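Local coordinates for foldase protein PrsA (Bacillus subtilis, PDB 4WO7) that helps secreted proteins fold after they cross the membrane and catalyses cis-trans isomerisation of peptidyl-prolyl bonds, at residues K119-H124 / K204-R209; E111-L116 / G210-M215; S35-L40 / K255-T260; D100-T105 / Q226-N231. All coordinates share one frame; numbering follows the deposited sequence.

Interaction 1. Residues K119-H124 / K204-R209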
loop_
_atom_site.group_PDB
_atom_site.type_symbol
_atom_site.label_atom_id
_atom_site.label_comp_id
_atom_site.label_asym_id
_atom_site.label_seq_id
_atom_site.Cartn_x
_atom_site.Cartn_y
_atom_site.Cartn_z
ATOM N N LYS A 119 -12.887 26.604 12.511
ATOM C CA LYS A 119 -12.112 25.535 13.130
ATOM C C LYS A 119 -11.467 25.909 14.468
ATOM O O LYS A 119 -11.207 27.083 14.744
ATOM C CB LYS A 119 -11.054 25.084 12.123
ATOM C CG LYS A 119 -11.434 23.854 11.347
ATOM C CD LYS A 119 -10.376 23.576 10.260
ATOM C CE LYS A 119 -10.544 22.189 9.624
ATOM N NZ LYS A 119 -9.729 22.044 8.385
ATOM N N ILE A 120 -11.229 24.891 15.295
ATOM C CA ILE A 120 -10.566 25.065 16.588
ATOM C C ILE A 120 -9.498 23.993 16.761
ATOM O O ILE A 120 -9.527 22.961 16.086
ATOM C CB ILE A 120 -11.558 24.980 17.787
ATOM C CG1 ILE A 120 -12.137 23.567 17.950
ATOM C CG2 ILE A 120 -12.628 26.071 17.702
ATOM C CD1 ILE A 120 -12.654 23.265 19.346
ATOM N N ARG A 121 -8.551 24.259 17.650
ATOM C CA ARG A 121 -7.524 23.292 18.020
ATOM C C ARG A 121 -7.743 22.811 19.456
ATOM O O ARG A 121 -8.077 23.609 20.331
ATOM C CB ARG A 121 -6.148 23.921 17.829
ATOM C CG ARG A 121 -5.005 22.945 17.858
ATOM C CD ARG A 121 -3.682 23.674 17.884
ATOM N NE ARG A 121 -2.561 22.744 17.967
ATOM C CZ ARG A 121 -1.848 22.307 16.934
ATOM N NH1 ARG A 121 -2.132 22.683 15.693
ATOM N NH2 ARG A 121 -0.849 21.464 17.147
ATOM N N ALA A 122 -7.545 21.514 19.699
ATOM C CA ALA A 122 -7.785 20.937 21.026
ATOM C C ALA A 122 -6.942 19.693 21.321
ATOM O O ALA A 122 -6.518 18.978 20.413
ATOM C CB ALA A 122 -9.255 20.601 21.177
ATOM N N SER A 123 -6.697 19.456 22.607
ATOM C CA SER A 123 -6.080 18.220 23.079
ATOM C C SER A 123 -7.095 17.382 23.844
ATOM O O SER A 123 -8.074 17.919 24.362
ATOM C CB SER A 123 -4.883 18.514 23.979
ATOM O OG SER A 123 -3.939 19.335 23.326
ATOM N N HIS A 124 -6.872 16.070 23.903
ATOM C CA HIS A 124 -7.724 15.198 24.711
ATOM C C HIS A 124 -6.964 14.055 25.378
ATOM O O HIS A 124 -5.866 13.678 24.958
ATOM C CB HIS A 124 -8.865 14.619 23.878
ATOM C CG HIS A 124 -8.505 13.359 23.153
ATOM N ND1 HIS A 124 -7.394 13.247 22.351
ATOM C CD2 HIS A 124 -9.125 12.153 23.113
ATOM C CE1 HIS A 124 -7.340 12.026 21.843
ATOM N NE2 HIS A 124 -8.377 11.345 22.291
ATOM N N LYS A 204 -9.234 19.719 26.212
ATOM C CA LYS A 204 -8.737 21.062 26.461
ATOM C C LYS A 204 -8.707 21.818 25.144
ATOM O O LYS A 204 -7.929 21.504 24.246
ATOM C CB LYS A 204 -7.338 21.039 27.073
ATOM C CG LYS A 204 -6.784 22.425 27.384
ATOM C CD LYS A 204 -5.420 22.352 28.053
ATOM C CE LYS A 204 -4.683 23.683 27.969
ATOM N NZ LYS A 204 -3.219 23.546 28.223
ATOM N N LYS A 205 -9.563 22.823 25.034
ATOM C CA LYS A 205 -9.586 23.679 23.861
ATOM C C LYS A 205 -8.363 24.580 23.899
ATOM O O LYS A 205 -8.207 25.353 24.843
ATOM C CB LYS A 205 -10.878 24.495 23.833
ATOM C CG LYS A 205 -11.098 25.268 22.551
ATOM C CD LYS A 205 -12.476 25.909 22.529
ATOM C CE LYS A 205 -12.556 27.116 21.615
ATOM N NZ LYS A 205 -13.960 27.612 21.588
ATOM N N THR A 206 -7.499 24.501 22.888
ATOM C CA THR A 206 -6.213 25.182 22.982
ATOM C C THR A 206 -6.269 26.612 22.495
ATOM O O THR A 206 -5.714 27.509 23.125
ATOM C CB THR A 206 -5.130 24.492 22.138
ATOM O OG1 THR A 206 -5.571 24.418 20.782
ATOM C CG2 THR A 206 -4.837 23.102 22.642
ATOM N N GLU A 207 -6.983 26.842 21.404
ATOM C CA GLU A 207 -7.006 28.173 20.830
ATOM C C GLU A 207 -8.170 28.357 19.881
ATOM O O GLU A 207 -8.596 27.414 19.204
ATOM C CB GLU A 207 -5.674 28.482 20.125
ATOM C CG GLU A 207 -5.252 27.548 18.979
ATOM C CD GLU A 207 -4.141 28.152 18.117
ATOM O OE1 GLU A 207 -4.100 29.393 17.969
ATOM O OE2 GLU A 207 -3.300 27.386 17.591
ATOM N N GLU A 208 -8.668 29.588 19.834
ATOM C CA GLU A 208 -9.569 29.987 18.779
ATOM C C GLU A 208 -8.713 30.444 17.626
ATOM O O GLU A 208 -7.510 30.686 17.748
ATOM C CB GLU A 208 -10.528 31.104 19.185
ATOM C CG GLU A 208 -11.685 30.683 20.046
ATOM C CD GLU A 208 -12.553 31.863 20.405
ATOM O OE1 GLU A 208 -12.191 32.994 20.015
ATOM O OE2 GLU A 208 -13.593 31.669 21.063
ATOM N N ARG A 209 -9.376 30.519 16.494
ATOM C CA ARG A 209 -8.776 30.801 15.215
ATOM C C ARG A 209 -8.359 32.219 14.819
ATOM O O ARG A 209 -7.477 32.370 14.000
ATOM C CB ARG A 209 -9.770 30.314 14.185
ATOM C CG ARG A 209 -9.223 30.196 12.835
ATOM C CD ARG A 209 -9.931 31.150 11.945
ATOM N NE ARG A 209 -9.103 31.409 10.791
ATOM C CZ ARG A 209 -9.562 31.538 9.557
ATOM N NH1 ARG A 209 -10.855 31.443 9.289
ATOM N NH2 ARG A 209 -8.709 31.756 8.592
#

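Interaction 2. Residues E111-L116 / G210-M215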
loop_
_atom_site.group_PDB
_atom_site.type_symbol
_atom_site.label_atom_id
_atom_site.label_comp_id
_atom_site.label_asym_id
_atom_site.label_seq_id
_atom_site.Cartn_x
_atom_site.Cartn_y
_atom_site.Cartn_z
ATOM N N GLU A 111 -3.718 30.871 2.315
ATOM C CA GLU A 111 -4.458 29.695 1.878
ATOM C C GLU A 111 -4.707 28.724 3.018
ATOM O O GLU A 111 -5.699 28.002 3.015
ATOM C CB GLU A 111 -3.692 28.963 0.783
ATOM C CG GLU A 111 -4.330 27.665 0.345
ATOM C CD GLU A 111 -3.562 26.997 -0.774
ATOM O OE1 GLU A 111 -3.989 25.912 -1.221
ATOM O OE2 GLU A 111 -2.529 27.553 -1.205
ATOM N N TYR A 112 -3.759 28.643 3.944
ATOM C CA TYR A 112 -3.918 27.790 5.115
ATOM C C TYR A 112 -4.855 28.458 6.123
ATOM O O TYR A 112 -5.666 27.790 6.771
ATOM C CB TYR A 112 -2.569 27.480 5.759
ATOM C CG TYR A 112 -2.662 26.484 6.896
ATOM C CD1 TYR A 112 -2.711 25.118 6.646
ATOM C CD2 TYR A 112 -2.722 26.906 8.215
ATOM C CE1 TYR A 112 -2.806 24.202 7.680
ATOM C CE2 TYR A 112 -2.820 25.995 9.256
ATOM C CZ TYR A 112 -2.859 24.647 8.983
ATOM O OH TYR A 112 -2.955 23.746 10.021
ATOM N N TRP A 113 -4.723 29.775 6.263
ATOM C CA TRP A 113 -5.565 30.543 7.167
ATOM C C TRP A 113 -7.027 30.354 6.778
ATOM O O TRP A 113 -7.851 29.983 7.611
ATOM C CB TRP A 113 -5.166 32.025 7.096
ATOM C CG TRP A 113 -5.886 32.950 8.021
ATOM C CD1 TRP A 113 -5.586 33.199 9.329
ATOM C CD2 TRP A 113 -7.018 33.772 7.704
ATOM N NE1 TRP A 113 -6.466 34.118 9.850
ATOM C CE2 TRP A 113 -7.359 34.480 8.874
ATOM C CE3 TRP A 113 -7.788 33.961 6.553
ATOM C CZ2 TRP A 113 -8.428 35.367 8.923
ATOM C CZ3 TRP A 113 -8.851 34.842 6.606
ATOM C CH2 TRP A 113 -9.161 35.534 7.781
ATOM N N GLU A 114 -7.347 30.613 5.514
ATOM C CA GLU A 114 -8.673 30.318 4.979
ATOM C C GLU A 114 -8.754 28.807 4.756
ATOM O O GLU A 114 -8.126 28.266 3.850
ATOM C CB GLU A 114 -8.936 31.113 3.701
ATOM C CG GLU A 114 -8.069 30.718 2.522
ATOM C CD GLU A 114 -7.871 31.846 1.524
ATOM O OE1 GLU A 114 -8.466 32.930 1.708
ATOM O OE2 GLU A 114 -7.115 31.645 0.549
ATOM N N GLY A 115 -9.545 28.131 5.574
ATOM C CA GLY A 115 -9.570 26.681 5.590
ATOM C C GLY A 115 -9.456 26.302 7.054
ATOM O O GLY A 115 -9.771 25.187 7.463
ATOM N N LEU A 116 -8.959 27.257 7.835
ATOM C CA LEU A 116 -8.992 27.210 9.291
ATOM C C LEU A 116 -10.295 27.867 9.806
ATOM O O LEU A 116 -10.515 27.986 11.013
ATOM C CB LEU A 116 -7.739 27.900 9.857
ATOM C CG LEU A 116 -6.743 27.102 10.714
ATOM C CD1 LEU A 116 -6.428 25.712 10.143
ATOM C CD2 LEU A 116 -5.442 27.889 10.880
ATOM N N GLY A 210 -8.987 33.245 15.371
ATOM C CA GLY A 210 -9.136 34.513 14.666
ATOM C C GLY A 210 -8.206 34.954 13.528
ATOM O O GLY A 210 -8.235 34.412 12.423
ATOM N N LYS A 211 -7.407 35.978 13.810
ATOM C CA LYS A 211 -6.885 36.886 12.781
ATOM C C LYS A 211 -5.585 36.549 12.028
ATOM O O LYS A 211 -4.629 36.060 12.612
ATOM C CB LYS A 211 -6.716 38.249 13.447
ATOM C CG LYS A 211 -7.532 39.342 12.807
ATOM C CD LYS A 211 -7.454 40.628 13.602
ATOM C CE LYS A 211 -8.842 41.126 13.968
ATOM N NZ LYS A 211 -8.794 42.474 14.588
ATOM N N TYR A 212 -5.551 36.871 10.733
ATOM C CA TYR A 212 -4.340 36.751 9.914
ATOM C C TYR A 212 -3.470 37.952 10.279
ATOM O O TYR A 212 -3.972 38.898 10.882
ATOM C CB TYR A 212 -4.678 36.726 8.416
ATOM C CG TYR A 212 -3.520 36.445 7.475
ATOM C CD1 TYR A 212 -2.724 37.468 6.971
ATOM C CD2 TYR A 212 -3.248 35.142 7.068
ATOM C CE1 TYR A 212 -1.675 37.192 6.101
ATOM C CE2 TYR A 212 -2.211 34.860 6.207
ATOM C CZ TYR A 212 -1.428 35.884 5.724
ATOM O OH TYR A 212 -0.398 35.588 4.861
ATOM N N ASP A 213 -2.190 37.921 9.914
ATOM C CA ASP A 213 -1.233 38.987 10.245
ATOM C C ASP A 213 -0.809 38.869 11.715
ATOM O O ASP A 213 0.373 38.980 12.040
ATOM C CB ASP A 213 -1.827 40.377 9.964
ATOM C CG ASP A 213 -0.791 41.373 9.468
ATOM O OD1 ASP A 213 0.408 41.195 9.768
ATOM O OD2 ASP A 213 -1.180 42.341 8.779
ATOM N N ASP A 214 -1.781 38.653 12.597
ATOM C CA ASP A 214 -1.502 38.347 13.997
ATOM C C ASP A 214 -0.965 36.925 14.070
ATOM O O ASP A 214 -0.016 36.620 14.793
ATOM C CB ASP A 214 -2.764 38.470 14.855
ATOM C CG ASP A 214 -2.811 39.754 15.652
ATOM O OD1 ASP A 214 -2.370 40.804 15.136
ATOM O OD2 ASP A 214 -3.295 39.710 16.802
HETATM N N MSE A 215 -1.603 36.071 13.281
HETATM C CA MSE A 215 -1.426 34.627 13.329
HETATM C C MSE A 215 -0.461 34.121 12.268
HETATM O O MSE A 215 -0.141 32.934 12.213
HETATM C CB MSE A 215 -2.777 33.974 13.132
HETATM C CG MSE A 215 -2.867 32.533 13.468
HETATM SE SE MSE A 215 -4.758 32.222 13.478
HETATM C CE MSE A 215 -4.793 30.324 13.868
#

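Interaction 3. Residues S35-L40 / K255-T260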
loop_
_atom_site.group_PDB
_atom_site.type_symbol
_atom_site.label_atom_id
_atom_site.label_comp_id
_atom_site.label_asym_id
_atom_site.label_seq_id
_atom_site.Cartn_x
_atom_site.Cartn_y
_atom_site.Cartn_z
ATOM N N SER A 35 15.782 2.172 -6.411
ATOM C CA SER A 35 15.434 2.819 -5.153
ATOM C C SER A 35 16.622 2.819 -4.201
ATOM O O SER A 35 16.870 3.811 -3.518
ATOM C CB SER A 35 14.230 2.140 -4.501
ATOM O OG SER A 35 14.400 0.735 -4.442
ATOM N N VAL A 36 17.370 1.720 -4.156
ATOM C CA VAL A 36 18.476 1.649 -3.212
ATOM C C VAL A 36 19.642 2.504 -3.708
ATOM O O VAL A 36 20.304 3.158 -2.910
ATOM C CB VAL A 36 18.971 0.202 -2.978
ATOM C CG1 VAL A 36 20.142 0.204 -1.992
ATOM C CG2 VAL A 36 17.861 -0.663 -2.405
ATOM N N LEU A 37 19.880 2.528 -5.019
ATOM C CA LEU A 37 20.893 3.424 -5.574
ATOM C C LEU A 37 20.547 4.867 -5.246
ATOM O O LEU A 37 21.429 5.685 -4.989
ATOM C CB LEU A 37 21.028 3.256 -7.093
ATOM C CG LEU A 37 22.033 4.217 -7.746
ATOM C CD1 LEU A 37 23.434 4.026 -7.177
ATOM C CD2 LEU A 37 22.053 4.042 -9.259
ATOM N N THR A 38 19.255 5.170 -5.266
ATOM C CA THR A 38 18.777 6.519 -4.980
ATOM C C THR A 38 19.103 6.909 -3.541
ATOM O O THR A 38 19.604 8.007 -3.274
ATOM C CB THR A 38 17.252 6.634 -5.227
ATOM O OG1 THR A 38 16.967 6.386 -6.614
ATOM C CG2 THR A 38 16.726 8.019 -4.849
ATOM N N GLN A 39 18.833 5.997 -2.614
ATOM C CA GLN A 39 19.064 6.263 -1.197
ATOM C C GLN A 39 20.555 6.411 -0.923
ATOM O O GLN A 39 20.983 7.336 -0.233
ATOM C CB GLN A 39 18.479 5.140 -0.335
ATOM C CG GLN A 39 18.805 5.248 1.148
ATOM C CD GLN A 39 18.070 4.210 1.975
ATOM O OE1 GLN A 39 17.270 3.435 1.455
ATOM N NE2 GLN A 39 18.335 4.195 3.272
ATOM N N LEU A 40 21.342 5.500 -1.483
ATOM C CA LEU A 40 22.788 5.502 -1.286
ATOM C C LEU A 40 23.441 6.803 -1.728
ATOM O O LEU A 40 24.271 7.386 -1.029
ATOM C CB LEU A 40 23.428 4.342 -2.054
ATOM C CG LEU A 40 23.187 2.932 -1.523
ATOM C CD1 LEU A 40 23.708 1.898 -2.516
ATOM C CD2 LEU A 40 23.850 2.754 -0.160
ATOM N N LYS A 255 20.969 3.453 -15.462
ATOM C CA LYS A 255 21.129 4.833 -15.893
ATOM C C LYS A 255 19.751 5.469 -15.875
ATOM O O LYS A 255 18.737 4.776 -15.799
ATOM C CB LYS A 255 21.765 4.962 -17.279
ATOM C CG LYS A 255 23.273 4.835 -17.254
ATOM C CD LYS A 255 23.882 4.920 -18.637
ATOM C CE LYS A 255 25.395 4.888 -18.541
ATOM N NZ LYS A 255 26.067 4.832 -19.866
ATOM N N ASP A 256 19.727 6.789 -15.928
ATOM C CA ASP A 256 18.486 7.549 -15.908
ATOM C C ASP A 256 17.762 7.422 -14.567
ATOM O O ASP A 256 16.594 7.801 -14.445
ATOM C CB ASP A 256 17.562 7.073 -17.032
ATOM C CG ASP A 256 18.269 6.994 -18.371
ATOM O OD1 ASP A 256 18.656 8.049 -18.910
ATOM O OD2 ASP A 256 18.451 5.863 -18.875
ATOM N N THR A 257 18.449 6.875 -13.567
ATOM C CA THR A 257 17.870 6.744 -12.240
ATOM C C THR A 257 17.711 8.146 -11.669
ATOM O O THR A 257 16.696 8.458 -11.048
ATOM C CB THR A 257 18.735 5.854 -11.320
ATOM O OG1 THR A 257 18.703 4.507 -11.811
ATOM C CG2 THR A 257 18.211 5.863 -9.889
ATOM N N PHE A 258 18.734 8.976 -11.889
ATOM C CA PHE A 258 18.755 10.377 -11.456
ATOM C C PHE A 258 18.626 11.373 -12.582
ATOM O O PHE A 258 18.573 12.574 -12.332
ATOM C CB PHE A 258 20.065 10.709 -10.761
ATOM C CG PHE A 258 20.317 9.928 -9.532
ATOM C CD1 PHE A 258 19.755 10.315 -8.331
ATOM C CD2 PHE A 258 21.123 8.808 -9.572
ATOM C CE1 PHE A 258 19.992 9.595 -7.186
ATOM C CE2 PHE A 258 21.367 8.084 -8.434
ATOM C CZ PHE A 258 20.801 8.478 -7.238
ATOM N N ASN A 259 18.546 10.898 -13.815
ATOM C CA ASN A 259 18.719 11.797 -14.946
ATOM C C ASN A 259 17.571 12.776 -15.026
ATOM O O ASN A 259 17.772 13.977 -15.217
ATOM C CB ASN A 259 18.820 10.992 -16.237
ATOM C CG ASN A 259 19.001 11.860 -17.467
ATOM O OD1 ASN A 259 18.350 12.891 -17.635
ATOM N ND2 ASN A 259 19.891 11.434 -18.345
ATOM N N THR A 260 16.370 12.254 -14.848
ATOM C CA THR A 260 15.166 13.056 -14.927
ATOM C C THR A 260 14.320 12.842 -13.687
ATOM O O THR A 260 14.268 11.737 -13.151
ATOM C CB THR A 260 14.337 12.694 -16.158
ATOM O OG1 THR A 260 14.014 11.297 -16.124
ATOM C CG2 THR A 260 15.123 12.997 -17.411
#

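Interaction 4. Residues D100-T105 / Q226-N231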
loop_
_atom_site.group_PDB
_atom_site.type_symbol
_atom_site.label_atom_id
_atom_site.label_comp_id
_atom_site.label_asym_id
_atom_site.label_seq_id
_atom_site.Cartn_x
_atom_site.Cartn_y
_atom_site.Cartn_z
ATOM N N ASP A 100 15.957 23.553 3.825
ATOM C CA ASP A 100 16.742 24.557 3.107
ATOM C C ASP A 100 16.169 24.868 1.721
ATOM O O ASP A 100 16.368 25.968 1.201
ATOM C CB ASP A 100 18.204 24.120 2.977
ATOM C CG ASP A 100 18.990 24.343 4.256
ATOM O OD1 ASP A 100 18.528 23.894 5.328
ATOM O OD2 ASP A 100 20.068 24.978 4.187
ATOM N N ASN A 101 15.465 23.907 1.128
ATOM C CA ASN A 101 15.036 24.021 -0.266
ATOM C C ASN A 101 13.537 24.288 -0.429
ATOM O O ASN A 101 13.108 24.805 -1.461
ATOM C CB ASN A 101 15.413 22.746 -1.019
ATOM C CG ASN A 101 16.901 22.644 -1.278
ATOM O OD1 ASN A 101 17.383 22.988 -2.357
ATOM N ND2 ASN A 101 17.643 22.208 -0.270
ATOM N N ILE A 102 12.736 23.920 0.569
ATOM C CA ILE A 102 11.303 24.239 0.547
ATOM C C ILE A 102 11.065 25.676 0.974
ATOM O O ILE A 102 11.620 26.132 1.975
ATOM C CB ILE A 102 10.469 23.323 1.465
ATOM C CG1 ILE A 102 10.484 21.890 0.943
ATOM C CG2 ILE A 102 9.013 23.841 1.583
ATOM C CD1 ILE A 102 9.853 20.892 1.887
ATOM N N LYS A 103 10.253 26.388 0.201
ATOM C CA LYS A 103 9.844 27.745 0.547
ATOM C C LYS A 103 8.318 27.861 0.539
ATOM O O LYS A 103 7.683 27.553 -0.472
ATOM C CB LYS A 103 10.489 28.737 -0.415
ATOM C CG LYS A 103 12.002 28.663 -0.350
ATOM C CD LYS A 103 12.659 29.609 -1.324
ATOM C CE LYS A 103 14.173 29.503 -1.247
ATOM N NZ LYS A 103 14.849 30.467 -2.153
ATOM N N VAL A 104 7.725 28.295 1.652
ATOM C CA VAL A 104 6.282 28.541 1.678
ATOM C C VAL A 104 6.037 30.014 1.369
ATOM O O VAL A 104 6.659 30.903 1.954
ATOM C CB VAL A 104 5.593 28.180 3.034
ATOM C CG1 VAL A 104 6.171 26.905 3.609
ATOM C CG2 VAL A 104 5.728 29.276 4.083
ATOM N N THR A 105 5.179 30.256 0.387
ATOM C CA THR A 105 4.792 31.603 0.006
ATOM C C THR A 105 3.700 32.102 0.939
ATOM O O THR A 105 3.154 31.332 1.727
ATOM C CB THR A 105 4.290 31.633 -1.438
ATOM O OG1 THR A 105 3.103 30.835 -1.544
ATOM C CG2 THR A 105 5.361 31.083 -2.366
ATOM N N GLN A 226 3.769 20.768 7.625
ATOM C CA GLN A 226 2.853 19.975 6.820
ATOM C C GLN A 226 3.524 19.516 5.525
ATOM O O GLN A 226 3.317 18.388 5.073
ATOM C CB GLN A 226 1.575 20.767 6.528
ATOM C CG GLN A 226 0.501 19.940 5.847
ATOM C CD GLN A 226 -0.703 20.758 5.428
ATOM O OE1 GLN A 226 -0.595 21.949 5.138
ATOM N NE2 GLN A 226 -1.861 20.109 5.371
ATOM N N LYS A 227 4.331 20.388 4.931
ATOM C CA LYS A 227 5.027 20.045 3.699
ATOM C C LYS A 227 6.171 19.085 3.987
ATOM O O LYS A 227 6.641 18.387 3.093
ATOM C CB LYS A 227 5.562 21.299 3.005
ATOM C CG LYS A 227 4.486 22.126 2.324
ATOM C CD LYS A 227 5.082 23.230 1.460
ATOM C CE LYS A 227 3.997 24.033 0.752
ATOM N NZ LYS A 227 4.563 25.089 -0.137
ATOM N N LEU A 228 6.613 19.052 5.241
ATOM C CA LEU A 228 7.698 18.163 5.650
ATOM C C LEU A 228 7.231 16.724 5.878
ATOM O O LEU A 228 8.054 15.806 5.920
ATOM C CB LEU A 228 8.377 18.714 6.907
ATOM C CG LEU A 228 9.292 19.909 6.616
ATOM C CD1 LEU A 228 9.694 20.632 7.895
ATOM C CD2 LEU A 228 10.535 19.459 5.854
ATOM N N ASN A 229 5.923 16.528 6.035
ATOM C CA ASN A 229 5.367 15.190 6.222
ATOM C C ASN A 229 4.738 14.644 4.940
ATOM O O ASN A 229 4.083 13.601 4.956
ATOM C CB ASN A 229 4.346 15.199 7.360
ATOM C CG ASN A 229 4.990 15.483 8.706
ATOM O OD1 ASN A 229 5.389 14.568 9.426
ATOM N ND2 ASN A 229 5.098 16.761 9.050
ATOM N N ASP A 230 4.941 15.360 3.837
ATOM C CA ASP A 230 4.569 14.875 2.513
ATOM C C ASP A 230 5.864 14.470 1.822
ATOM O O ASP A 230 6.674 15.321 1.457
ATOM C CB ASP A 230 3.827 15.945 1.710
ATOM C CG ASP A 230 3.593 15.531 0.268
ATOM O OD1 ASP A 230 3.402 14.323 0.022
ATOM O OD2 ASP A 230 3.620 16.411 -0.619
ATOM N N ASN A 231 6.059 13.168 1.644
ATOM C CA ASN A 231 7.334 12.657 1.151
ATOM C C ASN A 231 7.617 13.076 -0.289
ATOM O O ASN A 231 8.774 13.157 -0.701
ATOM C CB ASN A 231 7.385 11.132 1.300
ATOM C CG ASN A 231 8.788 10.577 1.124
ATOM O OD1 ASN A 231 9.772 11.299 1.280
ATOM N ND2 ASN A 231 8.888 9.265 0.931
#

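Interaction 1. Residues K119-H124 / K204-R209
Ser-123 and Lys-204 bind each other twice through the backbone: Ser-123 N donates to Lys-204 O at 2.9 Å, and Lys-204 N donates to Ser-123 O at 2.8 Å. This makes them a hydrogen-bonded antiparallel pair, followed by the non-hydrogen-bonded pair Ala-122 and Lys-205. Arg-121 then pairs with Glu-207, which leaves Thr-206 as the extra residue of a beta bulge. There Arg-121 O accepts two bonds, from Thr-206 N at 2.8 Å and from Thr-206 OG1 at 2.7 Å. Both donors come from one face of the carbonyl plane, the hydroxyl standing 82° out of it. With OG1 set between the backbone N and carbonyl carbon (chi1 57°), the threonine turns its hydroxyl back onto this oxygen.

The aliphatic Arg-121 CD lies 3.7 Å from Glu-207 OE2, but no salt bridge joins the two; the guanidinium bridges to Asp-164. The apolar contact is between Ile-120 and Lys-205, crossing at about a right angle, with Ile-120 CD1 4.1 Å from Lys-205 CG; Lys-205 NZ is hydrogen-bonded to Leu-185 O.

The pairing joins the two central strands of the four-stranded antiparallel sheet, in the order 2-1-4-3, of a parvulin-type prolyl isomerase domain.

Interaction 2. Residues E111-L116 / G210-M215
The end of helix 106-113 meets the loop leading from strand 200-207 to helix 216-228 through an edge-to-face aromatic pair, Trp-113 with Tyr-212. The tyrosine presents its edge to the indole face: the planes stand at 85°, and the centroid of the five-membered ring is 5.2 Å from that of Tyr-212. Over the face of the same five-membered ring sits Tyr-212 CB, 3.5 Å from its centroid, a CH-pi contact. The tryptophan reaches the loop with CG anti to the backbone N (chi1 -177°), and its NE1 makes a weak, bent hydrogen bond to Gly-210 O at 3.1 Å (128° at the hydrogen).

The selenomethionine Met-215 adds a Met-aromatic contact, its SE at the indole edge 4.3 Å from Trp-113 CD1. The contact lies where the chain runs into strand 119-127 and comes out of strand 200-207, the two central strands of the parvulin-type sheet. A leucine in place of Trp-113 would probably leave the edge of Tyr-212 without an aromatic face to rest against and Gly-210 O without this weak donor.

Leu-116 CD2 packs 3.9 Å from Met-215 CE, while Trp-167 of strand 164-169 touches both of these side chains. Tyr-212 OH is hydrogen-bonded to Lys-216 NZ.

Interaction 3. Residues S35-L40 / K255-T260
Phe-258 points the far end of its ring at one turn of helix 21-49, meeting Leu-37 and Thr-38 with its rim. The foremost atom, Phe-258 CZ, is 3.6 Å from Leu-37 O, which lies at the ring edge and near the ring plane. The same Phe-258 CZ is 3.6 Å from Thr-38 CA, so the ring presses against the helix backbone as well as its side chains. One flank of the ring, at CE2, faces leucine: Phe-258 CE2 is 4.0 Å from Leu-37 CG, the two side chains slanting across each other.

Thr-257 makes the second point of contact, its CG2 coming to 3.5 Å from Thr-38 OG1. With Thr-257 OG1 beside the backbone N (chi1 -67°), this methyl is anti to that N, and it also lies over one face of the neighbouring Phe-258 ring, toward the rim. The hydroxyl of Thr-38 takes no bond from the 255-260 loop; it is hydrogen-bonded to Ala-34 O, one turn back in its own helix. Cut back to alanine, Phe-258 would probably leave a gap beside Leu-37 and Thr-38, with Thr-257 as the main remaining contact to the helix.

The packing thus lays the C-terminal tail, after strand 248-249, against the long N-terminal helix 21-49. That helix also meets the second subunit here, where Leu-37 packs on Ala-12 of that chain, and Val-36 and Leu-40 on its Asn-27.

Interaction 4. Residues D100-T105 / Q226-N231
Ile-102, the first residue beyond helix 81-101 to leave helical backbone angles, turns its side chain onto Lys-227 and Leu-228 near the end of helix 216-228. Its two branches divide the work. The CG2 methyl lies 4.0 Å from Lys-227 CD, meeting the aliphatic part of the lysine, whereas Ile-102 CD1 reaches Leu-228 CD2 at 4.3 Å. The torsions account for the division: CG2 is anti to the isoleucine N, and the CG1 branch is anti to the carbonyl carbon (chi1 -66°). Leu-224 and Ala-237 flank the same isoleucine, so it is packed by helices 216-228 and 231-244 together.

Lys-103 comes next with its side chain directed away; its carbonyl oxygen passes 4.0 Å from Lys-227 NZ, too far to count as a bond. The ammonium instead forms a salt bridge with Asp-108 of helix 106-113. This geometry belongs to a helix-to-helix connection: the short extended link between helices 81-101 and 106-113 runs beside the closing turn of helix 216-228, and the lysine, extended beyond CG, spans from that turn to helix 106-113.

Val-104 points back toward the partner, like Ile-102, and its CG1 is 4.4 Å from Lys-227 CD. Lys-220 and Val-223, earlier in helix 216-228, also touch this valine. Thr-105 then occupies the N-cap position of helix 106-113, its OG1 hydrogen-bonded to the backbone N of Asp-108, the same residue whose carboxylate pairs with Lys-227.

How the interactions relate
Interactions 1 and 2 touch, their centres 15 Å apart: 204-209 runs directly into 210-215, and Arg-209 makes a cation-pi contact with Trp-113. Strand 119-127 follows helix 106-113 in the chain, which places interaction 2 next to the pairing of interaction 1. Interaction 4, centred 19 Å from interaction 2, lies at the C-terminal end of helix 216-228, which begins just after the 210-215 loop; Tyr-112 CE1 packs 4.1 Å from Gln-226 OE1. Interaction 3, on the dimer-facing N-terminal helix, is centred 44 Å from interaction 1 but 22 Å from interaction 4, nearest atoms about 10 Å apart. Along the chain, 3 encloses 4, 2 and 1 in turn. His-124 meets the ring of His-201, consistent with the paired histidines of parvulin active sites.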